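Local coordinates for aspartate--tRNA(Asp/Asn) ligase (Sulfolobus tokodaii, PDB 1WYD), which probably attaches L-aspartate, activated with ATP, to both tRNA(Asp) and tRNA(Asn), as a non-discriminating class II aminoacyl-tRNA synthetase, at residues Glu243-Leu246 with His247-Lys251; Glu282-Glu285 with Ile286-Ser289; Asp321-Ser324 with Asp325-Pro328. All blocks are in the same frame, centred on the assembly; numbering follows the deposited sequence.

Contact 1 of 3, residues Glu243-Leu246 with His247-Lys251; sequences EKIL and HNIVK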
loop_
_atom_site.group_PDB
_atom_site.type_symbol
_atom_site.label_atom_id
_atom_site.label_comp_id
_atom_site.label_asym_id
_atom_site.label_seq_id
_atom_site.Cartn_x
_atom_site.Cartn_y
_atom_site.Cartn_z
ATOM N N GLU B 243 18.299 8.457 -3.086
ATOM C CA GLU B 243 18.958 8.713 -4.370
ATOM C C GLU B 243 18.769 7.521 -5.309
ATOM O O GLU B 243 18.291 7.663 -6.436
ATOM C CB GLU B 243 20.466 9.002 -4.160
ATOM C CG GLU B 243 20.814 10.422 -3.679
ATOM C CD GLU B 243 22.325 10.692 -3.505
ATOM O OE1 GLU B 243 23.131 9.731 -3.323
ATOM O OE2 GLU B 243 22.720 11.886 -3.544
ATOM N N LYS B 244 19.106 6.336 -4.836
ATOM C CA LYS B 244 18.980 5.154 -5.674
ATOM C C LYS B 244 17.533 4.814 -6.040
ATOM O O LYS B 244 17.254 4.370 -7.159
ATOM C CB LYS B 244 19.670 3.958 -5.004
ATOM C CG LYS B 244 21.209 4.078 -5.002
ATOM C CD LYS B 244 21.881 3.338 -3.800
ATOM C CE LYS B 244 22.155 1.858 -4.096
ATOM N NZ LYS B 244 23.123 1.251 -3.092
ATOM N N ILE B 245 16.632 4.995 -5.068
ATOM C CA ILE B 245 15.184 4.861 -5.250
ATOM C C ILE B 245 14.687 5.795 -6.367
ATOM O O ILE B 245 14.095 5.356 -7.344
ATOM C CB ILE B 245 14.460 5.175 -3.893
ATOM C CG1 ILE B 245 14.717 4.061 -2.863
ATOM C CG2 ILE B 245 12.935 5.430 -4.104
ATOM C CD1 ILE B 245 13.978 4.280 -1.575
ATOM N N LEU B 246 14.963 7.082 -6.211
ATOM C CA LEU B 246 14.493 8.109 -7.144
ATOM C C LEU B 246 15.026 7.877 -8.530
ATOM O O LEU B 246 14.337 8.082 -9.517
ATOM C CB LEU B 246 14.956 9.477 -6.689
ATOM C CG LEU B 246 14.312 10.115 -5.476
ATOM C CD1 LEU B 246 14.854 11.520 -5.352
ATOM C CD2 LEU B 246 12.822 10.162 -5.679
ATOM N N HIS B 247 16.263 7.421 -8.587
ATOM C CA HIS B 247 16.898 7.075 -9.833
ATOM C C HIS B 247 16.169 5.917 -10.492
ATOM O O HIS B 247 15.914 5.934 -11.709
ATOM C CB HIS B 247 18.373 6.723 -9.586
ATOM C CG HIS B 247 19.139 6.476 -10.838
ATOM N ND1 HIS B 247 19.656 7.499 -11.604
ATOM C CD2 HIS B 247 19.414 5.333 -11.498
ATOM C CE1 HIS B 247 20.257 6.993 -12.665
ATOM N NE2 HIS B 247 20.114 5.681 -12.628
ATOM N N ASN B 248 15.814 4.902 -9.721
ATOM C CA ASN B 248 15.116 3.775 -10.348
ATOM C C ASN B 248 13.699 4.161 -10.791
ATOM O O ASN B 248 13.162 3.610 -11.785
ATOM C CB ASN B 248 15.115 2.581 -9.407
ATOM C CG ASN B 248 14.547 1.340 -10.029
ATOM O OD1 ASN B 248 15.064 0.858 -11.039
ATOM N ND2 ASN B 248 13.497 0.768 -9.395
ATOM N N ILE B 249 13.111 5.113 -10.049
ATOM C CA ILE B 249 11.803 5.656 -10.340
ATOM C C ILE B 249 11.837 6.378 -11.683
ATOM O O ILE B 249 11.156 5.983 -12.606
ATOM C CB ILE B 249 11.280 6.588 -9.165
ATOM C CG1 ILE B 249 10.877 5.742 -7.963
ATOM C CG2 ILE B 249 10.068 7.356 -9.602
ATOM C CD1 ILE B 249 10.535 6.518 -6.752
ATOM N N VAL B 250 12.629 7.431 -11.800
ATOM C CA VAL B 250 12.668 8.168 -13.065
ATOM C C VAL B 250 13.087 7.278 -14.244
ATOM O O VAL B 250 12.507 7.364 -15.356
ATOM C CB VAL B 250 13.531 9.422 -12.972
ATOM C CG1 VAL B 250 13.031 10.343 -11.825
ATOM C CG2 VAL B 250 14.951 9.055 -12.725
ATOM N N LYS B 251 14.021 6.365 -13.987
ATOM C CA LYS B 251 14.413 5.393 -15.012
ATOM C C LYS B 251 13.241 4.514 -15.450
ATOM O O LYS B 251 13.078 4.238 -16.635
ATOM C CB LYS B 251 15.578 4.523 -14.524
ATOM C CG LYS B 251 16.279 3.712 -15.609
ATOM C CD LYS B 251 17.220 2.673 -14.982
ATOM C CE LYS B 251 18.115 2.003 -16.038
ATOM N NZ LYS B 251 18.159 0.514 -15.834
#
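Successive amides of His247, Asn248, Ile249 and Val250 donate to the carbonyls of Glu243, Lys244, Ile245 and Leu246, the i to i+4 bonding of an uninterrupted alpha-helix. Val250 N reaches Leu246 O at 2.9 Å with a nearly straight N-H...O angle of 174°, whereas the bond from Asn248 N to Lys244 O is more bent, at 150°. Among the side chains, the apolar contact runs between Ile245 and Ile249, one turn apart and leaning the same way. The chi1 of Ile245 (-70°) puts CG1 beside the backbone N and leaves methyl CG2 anti to it, where it meets Ile249 CD1, reaching back from the next turn, at 3.7 Å. The same CD1 has a looser neighbour in Leu246 CD2, 4.4 Å away, so one methyl is shared between two side chains of the preceding turn. Ile249 CG1 also sits 3.3 Å from Ile245 O, beside the carbonyl that its own amide holds.

The residues belong to helix 235-256 of the class II catalytic domain, which packs against the central mixed sheet and two other helices. Ile245 faces Phe144 and Leu148 of helix 128-150 and Phe397 of strand 394-400, while Leu246, Ile249 and Val250 turn to Leu404 and Leu408 of helix 401-409. An alanine in place of Ile249 would take away CD1 and is likely to open a gap between Ile245 CG2, Leu246 CD2 and Leu408. Two polar ends are satisfied by neighbours: Asn248 ND2 donates to Glu146 OE2 and Ala143 O, and the buried Glu243 carboxylate accepts the amide of Ile275 through OE2.

Contact 2 of 3, residues Glu282-Glu285 with Ile286-Ser289; sequences EAIE and ILRS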
loop_
_atom_site.group_PDB
_atom_site.type_symbol
_atom_site.label_atom_id
_atom_site.label_comp_id
_atom_site.label_asym_id
_atom_site.label_seq_id
_atom_site.Cartn_x
_atom_site.Cartn_y
_atom_site.Cartn_z
ATOM N N GLU B 282 24.032 27.755 4.617
ATOM C CA GLU B 282 24.395 28.284 3.320
ATOM C C GLU B 282 23.177 28.808 2.550
ATOM O O GLU B 282 23.268 29.831 1.856
ATOM C CB GLU B 282 25.007 27.140 2.538
ATOM C CG GLU B 282 26.193 27.436 1.656
ATOM C CD GLU B 282 26.564 26.175 0.903
ATOM O OE1 GLU B 282 26.709 25.104 1.571
ATOM O OE2 GLU B 282 26.666 26.240 -0.353
ATOM N N ALA B 283 22.050 28.094 2.650
ATOM C CA ALA B 283 20.795 28.535 2.040
ATOM C C ALA B 283 20.404 29.870 2.631
ATOM O O ALA B 283 19.997 30.783 1.922
ATOM C CB ALA B 283 19.686 27.517 2.265
ATOM N N ILE B 284 20.535 29.984 3.942
ATOM C CA ILE B 284 20.231 31.237 4.600
ATOM C C ILE B 284 21.109 32.383 4.065
ATOM O O ILE B 284 20.604 33.488 3.832
ATOM C CB ILE B 284 20.356 31.085 6.119
ATOM C CG1 ILE B 284 19.126 30.349 6.677
ATOM C CG2 ILE B 284 20.562 32.470 6.797
ATOM C CD1 ILE B 284 17.812 30.770 6.066
ATOM N N GLU B 285 22.401 32.110 3.860
ATOM C CA GLU B 285 23.306 33.136 3.336
ATOM C C GLU B 285 23.006 33.530 1.873
ATOM O O GLU B 285 23.085 34.712 1.526
ATOM C CB GLU B 285 24.810 32.792 3.544
ATOM C CG GLU B 285 25.367 33.075 4.948
ATOM C CD GLU B 285 25.120 34.510 5.457
ATOM O OE1 GLU B 285 24.309 34.677 6.408
ATOM O OE2 GLU B 285 25.741 35.476 4.919
ATOM N N ILE B 286 22.647 32.566 1.026
ATOM C CA ILE B 286 22.291 32.899 -0.353
ATOM C C ILE B 286 21.117 33.850 -0.324
ATOM O O ILE B 286 21.081 34.838 -1.064
ATOM C CB ILE B 286 21.970 31.647 -1.208
ATOM C CG1 ILE B 286 23.269 30.978 -1.682
ATOM C CG2 ILE B 286 21.066 32.027 -2.413
ATOM C CD1 ILE B 286 23.168 29.472 -1.853
ATOM N N LEU B 287 20.171 33.579 0.571
ATOM C CA LEU B 287 18.987 34.416 0.657
ATOM C C LEU B 287 19.332 35.813 1.138
ATOM O O LEU B 287 18.994 36.805 0.479
ATOM C CB LEU B 287 17.899 33.759 1.500
ATOM C CG LEU B 287 17.337 32.506 0.805
ATOM C CD1 LEU B 287 16.740 31.593 1.832
ATOM C CD2 LEU B 287 16.343 32.827 -0.324
ATOM N N ARG B 288 20.032 35.879 2.265
ATOM C CA ARG B 288 20.435 37.140 2.864
ATOM C C ARG B 288 21.183 38.045 1.880
ATOM O O ARG B 288 20.932 39.248 1.815
ATOM C CB ARG B 288 21.312 36.870 4.078
ATOM C CG ARG B 288 20.523 36.612 5.305
ATOM C CD ARG B 288 21.359 36.540 6.565
ATOM N NE ARG B 288 21.440 37.874 7.151
ATOM C CZ ARG B 288 22.527 38.631 7.140
ATOM N NH1 ARG B 288 23.682 38.205 6.586
ATOM N NH2 ARG B 288 22.464 39.824 7.695
ATOM N N SER B 289 22.084 37.429 1.121
ATOM C CA SER B 289 22.951 38.124 0.200
ATOM C C SER B 289 22.212 38.631 -1.041
ATOM O O SER B 289 22.754 39.419 -1.804
ATOM C CB SER B 289 24.095 37.194 -0.204
ATOM O OG SER B 289 23.746 36.533 -1.392
#
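The Arg288 guanidinium meets the Glu285 carboxylate at its edge, both carboxylate oxygens lying near its plane rather than over a face. The two flat groups are turned 34° against each other, and the salt bridge is long, with Glu285 OE1 3.6 Å from Arg288 NH1. OE2 stands only slightly farther, at 3.8 Å from NH1, while OE1 also touches the aliphatic Arg288 CD at 3.5 Å. Glu285 bends at chi2 (-53°) and Arg288 at chi3 (91°), and these two folds bring the charged ends alongside each other.

Nearer the backbone, the Ile284 and Arg288 side chains cross at a slant, with Ile284 CG2 4.2 Å from Arg288 CD. On the helix backbone, the amides of Ile286 to Ser289 bond to the carbonyls of Glu282 to Glu285. Ser289 OG adds a bond to Ile286 O at 3.2 Å, approaching from above the carbonyl plane.

Helix 280-289 is amphipathic: Ala283, Ile286 and Leu287 rest on helix 302-312 through Leu308, Glu304 and Ile307, and Ile294 meets Ile284, Leu287 and Arg288. An i to i+3 pair of opposite charges on the exposed side, separated this widely, is probably a modest electrostatic attraction, with the buried apolar side chains fastening the helix to its neighbours.

Contact 3 of 3, residues Asp321-Ser324 with Asp325-Pro328; sequences DWPS and DARP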
loop_
_atom_site.group_PDB
_atom_site.type_symbol
_atom_site.label_atom_id
_atom_site.label_comp_id
_atom_site.label_asym_id
_atom_site.label_seq_id
_atom_site.Cartn_x
_atom_site.Cartn_y
_atom_site.Cartn_z
ATOM N N ASP B 321 21.052 19.444 7.329
ATOM C CA ASP B 321 21.517 20.079 8.546
ATOM C C ASP B 321 20.670 21.305 9.001
ATOM O O ASP B 321 21.228 22.371 9.288
ATOM C CB ASP B 321 23.034 20.413 8.448
ATOM C CG ASP B 321 23.913 19.162 8.193
ATOM O OD1 ASP B 321 25.108 19.291 7.858
ATOM O OD2 ASP B 321 23.501 17.995 8.316
ATOM N N TRP B 322 19.345 21.150 9.113
ATOM C CA TRP B 322 18.491 22.226 9.692
ATOM C C TRP B 322 18.755 22.534 11.205
ATOM O O TRP B 322 19.347 21.709 11.911
ATOM C CB TRP B 322 16.994 21.905 9.472
ATOM C CG TRP B 322 16.575 21.886 8.014
ATOM C CD1 TRP B 322 16.880 20.936 7.099
ATOM C CD2 TRP B 322 15.777 22.865 7.325
ATOM N NE1 TRP B 322 16.335 21.255 5.879
ATOM C CE2 TRP B 322 15.657 22.438 5.985
ATOM C CE3 TRP B 322 15.156 24.070 7.704
ATOM C CZ2 TRP B 322 14.935 23.153 5.020
ATOM C CZ3 TRP B 322 14.437 24.789 6.746
ATOM C CH2 TRP B 322 14.331 24.320 5.410
ATOM N N PRO B 323 18.328 23.703 11.713
ATOM C CA PRO B 323 18.325 23.936 13.172
ATOM C C PRO B 323 17.476 22.932 13.943
ATOM O O PRO B 323 16.342 22.624 13.536
ATOM C CB PRO B 323 17.726 25.339 13.325
ATOM C CG PRO B 323 17.185 25.699 11.986
ATOM C CD PRO B 323 17.883 24.892 10.970
ATOM N N SER B 324 18.040 22.436 15.041
ATOM C CA SER B 324 17.401 21.453 15.899
ATOM C C SER B 324 16.090 21.986 16.400
ATOM O O SER B 324 15.149 21.249 16.635
ATOM C CB SER B 324 18.290 21.159 17.107
ATOM O OG SER B 324 19.616 20.882 16.687
ATOM N N ASP B 325 16.038 23.296 16.544
ATOM C CA ASP B 325 14.916 23.974 17.158
ATOM C C ASP B 325 13.687 23.975 16.236
ATOM O O ASP B 325 12.577 24.235 16.685
ATOM C CB ASP B 325 15.386 25.389 17.564
ATOM C CG ASP B 325 16.880 25.399 18.067
ATOM O OD1 ASP B 325 17.844 25.146 17.260
ATOM O OD2 ASP B 325 17.172 25.631 19.273
ATOM N N ALA B 326 13.890 23.657 14.956
ATOM C CA ALA B 326 12.812 23.612 13.965
ATOM C C ALA B 326 12.425 22.177 13.503
ATOM O O ALA B 326 11.687 22.007 12.548
ATOM C CB ALA B 326 13.188 24.468 12.756
ATOM N N ARG B 327 12.940 21.161 14.182
ATOM C CA ARG B 327 12.743 19.774 13.779
ATOM C C ARG B 327 12.209 19.017 14.990
ATOM O O ARG B 327 12.427 19.459 16.098
ATOM C CB ARG B 327 14.067 19.186 13.293
ATOM C CG ARG B 327 14.563 19.829 11.988
ATOM C CD ARG B 327 14.269 18.970 10.795
ATOM N NE ARG B 327 13.918 19.723 9.613
ATOM C CZ ARG B 327 13.720 19.182 8.414
ATOM N NH1 ARG B 327 13.797 17.865 8.223
ATOM N NH2 ARG B 327 13.430 19.982 7.403
ATOM N N PRO B 328 11.483 17.909 14.791
ATOM C CA PRO B 328 10.912 17.149 15.911
ATOM C C PRO B 328 11.892 16.768 17.017
ATOM O O PRO B 328 13.107 16.787 16.825
ATOM C CB PRO B 328 10.377 15.905 15.219
ATOM C CG PRO B 328 9.934 16.428 13.918
ATOM C CD PRO B 328 11.076 17.332 13.498
#
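Two bends in the Arg327 chain, at chi2 (-101°) and chi3 (144°), carry its guanidinium over the indole of Trp322. The flat groups stack face to face with their planes 25° apart. Arg327 CZ stands 4.0 Å from the centroid of the five-membered ring of Trp322, close to the ring normal, which makes this a cation-pi contact. Arg327 NH2 reaches farthest over the indole, 3.5 Å from Trp322 NE1, and the inner part of the chain follows: Arg327 NE lies 3.8 Å from Trp322 CB.

Between the two residues the backbone makes a tight turn with a short 3-10 segment. Ala326 N donates to Pro323 O at 3.0 Å, from well above the carbonyl plane, and Arg327 N makes a weak bond of 3.3 Å to Ser324 O. Pro323 CG and Ala326 CB lie 4.3 Å apart in a light apolar contact. Ser324 OG is bound to Pro338 O, tying the turn to the later part of the same loop.

This loop joins strands 316-320 and 343-348 of the catalytic sheet, near the predicted active site: the Arg327 side chain is about 4 Å from that of Ser355, predicted to bind L-aspartate and a magnesium ion. Trp322 NE1 donates to Ile319 O, and Arg327 NH2 forms a salt bridge with Asp345 OD1. The guanidinium is thus held by the indole on one face and by a carboxylate at NH2, an arrangement that would restrict its rotation, and the carboxylate would partly offset its charge beside the predicted site.

From the N terminus, contact 1 comes first, within helix 235-256, followed by contact 2 in helix 280-289 and contact 3 in the loop between strands 316-320 and 343-348. Each joins two consecutive segments, so none closes a long loop; the three follow in series, neither nested nor crossing, and only contact 3 is a turn in a loop. All lie in the class II catalytic region. Contact 1 is about 30 Å from contact 2 and 27 Å from contact 3, centre to centre, whereas contacts 2 and 3 are 17 Å apart. The last two share a neighbour, Ile300, which touches both Ala283 and Trp322; contact 1 belongs with helices 128-150 and 401-409.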